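Local coordinates for Thiol:disulfide interchange protein (Klebsiella pneumoniae, PDB 6DXN), which probably acts as a periplasmic thiol-disulfide oxidoreductase of the DsbA subfamily, exchanging disulfides with substrate proteins, at residues 46-51 and 179-184. Numbering follows the deposited sequence.
Sequences DTAIRK and DMANLV
I49 and A181 mark the point where two helical segments, 46-51 and 179-184, pass each other, their CA atoms 4.4 Å apart. The axes cross at -43°, both N-to-C directions leaning the same way, with a closest approach of 8.4 Å, and no hydrogen bond links them. Alanine permits such closeness: A181 points its CB at the other helix, where it lies 3.8 Å from I49 CA and equally near the carbonyl O of A48, while the methyls of A48 and A181 meet more loosely. I49 CG1 stands anti to the carbonyl carbon (chi1 -66°), and the extended chain carries CD1 to M180 CG at 3.7 Å. CD1 also lies 4.1 Å from V184 CG2, the two side chains crossing at about a right angle. M180, a selenomethionine, meets I49 through CG, and its chain is bent at chi2 and chi3. Both I49 and M180 also touch F155 of strand 154-157, and M180 and V184 reach I163 of strand 161-163, so the apolar seam continues into the sheet. N182 OD1 accepts a hydrogen bond from R52 NH2, just past segment 46-51. The arrangement is helix-helix packing over one face of the central sheet, as in the thioredoxin fold of DsbA proteins.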
loop_
_atom_site.group_PDB
_atom_site.type_symbol
_atom_site.label_atom_id
_atom_site.label_comp_id
_atom_site.label_asym_id
_atom_site.label_seq_id
_atom_site.Cartn_x
_atom_site.Cartn_y
_atom_site.Cartn_z
ATOM N N ASP A 46 -1.748 -8.613 2.986
ATOM C CA ASP A 46 -2.750 -7.527 3.031
ATOM C C ASP A 46 -4.106 -8.028 3.551
ATOM O O ASP A 46 -4.713 -7.361 4.370
ATOM C CB ASP A 46 -2.917 -6.857 1.667
ATOM C CG ASP A 46 -1.766 -5.958 1.247
ATOM O OD1 ASP A 46 -0.842 -5.737 2.058
ATOM O OD2 ASP A 46 -1.819 -5.469 0.121
ATOM N N THR A 47 -4.592 -9.169 3.046
ATOM C CA THR A 47 -5.897 -9.708 3.527
ATOM C C THR A 47 -5.774 -10.122 5.003
ATOM O O THR A 47 -6.675 -9.861 5.822
ATOM C CB THR A 47 -6.383 -10.868 2.646
ATOM O OG1 THR A 47 -6.597 -10.359 1.330
ATOM C CG2 THR A 47 -7.669 -11.501 3.133
ATOM N N ALA A 48 -4.648 -10.755 5.340
ATOM C CA ALA A 48 -4.397 -11.222 6.713
ATOM C C ALA A 48 -4.555 -10.054 7.700
ATOM O O ALA A 48 -5.301 -10.138 8.695
ATOM C CB ALA A 48 -3.025 -11.849 6.792
ATOM N N ILE A 49 -3.860 -8.955 7.412
ATOM C CA ILE A 49 -3.909 -7.748 8.237
ATOM C C ILE A 49 -5.351 -7.216 8.334
ATOM O O ILE A 49 -5.832 -6.939 9.447
ATOM C CB ILE A 49 -2.930 -6.688 7.682
ATOM C CG1 ILE A 49 -1.476 -7.151 7.814
ATOM C CG2 ILE A 49 -3.138 -5.335 8.357
ATOM C CD1 ILE A 49 -0.472 -6.272 7.102
ATOM N N ARG A 50 -6.045 -7.086 7.191
ATOM C CA ARG A 50 -7.421 -6.491 7.163
ATOM C C ARG A 50 -8.417 -7.327 7.968
ATOM O O ARG A 50 -9.277 -6.788 8.664
ATOM C CB ARG A 50 -7.993 -6.395 5.749
ATOM C CG ARG A 50 -7.320 -5.359 4.867
ATOM C CD ARG A 50 -8.119 -5.209 3.590
ATOM N NE ARG A 50 -7.405 -4.412 2.627
ATOM C CZ ARG A 50 -6.642 -4.905 1.656
ATOM N NH1 ARG A 50 -6.516 -6.213 1.500
ATOM N NH2 ARG A 50 -6.007 -4.083 0.851
ATOM N N LYS A 51 -8.290 -8.644 7.823
ATOM C CA LYS A 51 -9.140 -9.622 8.482
ATOM C C LYS A 51 -9.095 -9.444 10.008
ATOM O O LYS A 51 -10.051 -9.806 10.695
ATOM C CB LYS A 51 -8.644 -11.012 8.076
ATOM C CG LYS A 51 -9.428 -12.204 8.603
ATOM C CD LYS A 51 -8.886 -13.521 8.071
ATOM C CE LYS A 51 -8.851 -13.560 6.557
ATOM N NZ LYS A 51 -8.363 -14.863 6.048
ATOM N N ASP A 179 1.761 -13.759 11.215
ATOM C CA ASP A 179 2.750 -13.164 12.135
ATOM C C ASP A 179 2.820 -11.650 11.889
ATOM O O ASP A 179 3.016 -10.862 12.822
ATOM C CB ASP A 179 4.121 -13.840 11.973
ATOM C CG ASP A 179 5.029 -13.749 13.196
ATOM O OD1 ASP A 179 4.493 -13.581 14.300
ATOM O OD2 ASP A 179 6.269 -13.877 13.033
HETATM N N MSE A 180 2.660 -11.254 10.619
HETATM C CA MSE A 180 2.695 -9.851 10.252
HETATM C C MSE A 180 1.488 -9.150 10.819
HETATM O O MSE A 180 1.611 -8.061 11.392
HETATM C CB MSE A 180 2.765 -9.706 8.731
HETATM C CG MSE A 180 2.413 -8.288 8.304
HETATM SE SE MSE A 180 3.845 -7.031 8.766
HETATM C CE MSE A 180 4.959 -7.291 7.147
ATOM N N ALA A 181 0.310 -9.770 10.670
ATOM C CA ALA A 181 -0.937 -9.196 11.195
ATOM C C ALA A 181 -0.862 -9.108 12.725
ATOM O O ALA A 181 -1.367 -8.164 13.324
ATOM C CB ALA A 181 -2.123 -10.009 10.754
ATOM N N ASN A 182 -0.245 -10.122 13.339
ATOM C CA ASN A 182 -0.074 -10.153 14.800
ATOM C C ASN A 182 0.817 -8.978 15.230
ATOM O O ASN A 182 0.458 -8.241 16.151
ATOM C CB ASN A 182 0.465 -11.502 15.277
ATOM C CG ASN A 182 -0.582 -12.597 15.275
ATOM O OD1 ASN A 182 -1.781 -12.325 15.289
ATOM N ND2 ASN A 182 -0.138 -13.840 15.290
ATOM N N LEU A 183 1.956 -8.803 14.542
ATOM C CA LEU A 183 2.893 -7.701 14.827
ATOM C C LEU A 183 2.191 -6.350 14.629
ATOM O O LEU A 183 2.338 -5.450 15.466
ATOM C CB LEU A 183 4.128 -7.805 13.927
ATOM C CG LEU A 183 5.097 -6.623 13.994
ATOM C CD1 LEU A 183 5.601 -6.391 15.409
ATOM C CD2 LEU A 183 6.272 -6.827 13.055
ATOM N N VAL A 184 1.452 -6.202 13.522
ATOM C CA VAL A 184 0.727 -4.948 13.267
ATOM C C VAL A 184 -0.162 -4.633 14.481
ATOM O O VAL A 184 -0.136 -3.519 15.013
ATOM C CB VAL A 184 -0.085 -4.994 11.954
ATOM C CG1 VAL A 184 -1.214 -3.965 11.924
ATOM C CG2 VAL A 184 0.806 -4.813 10.740
#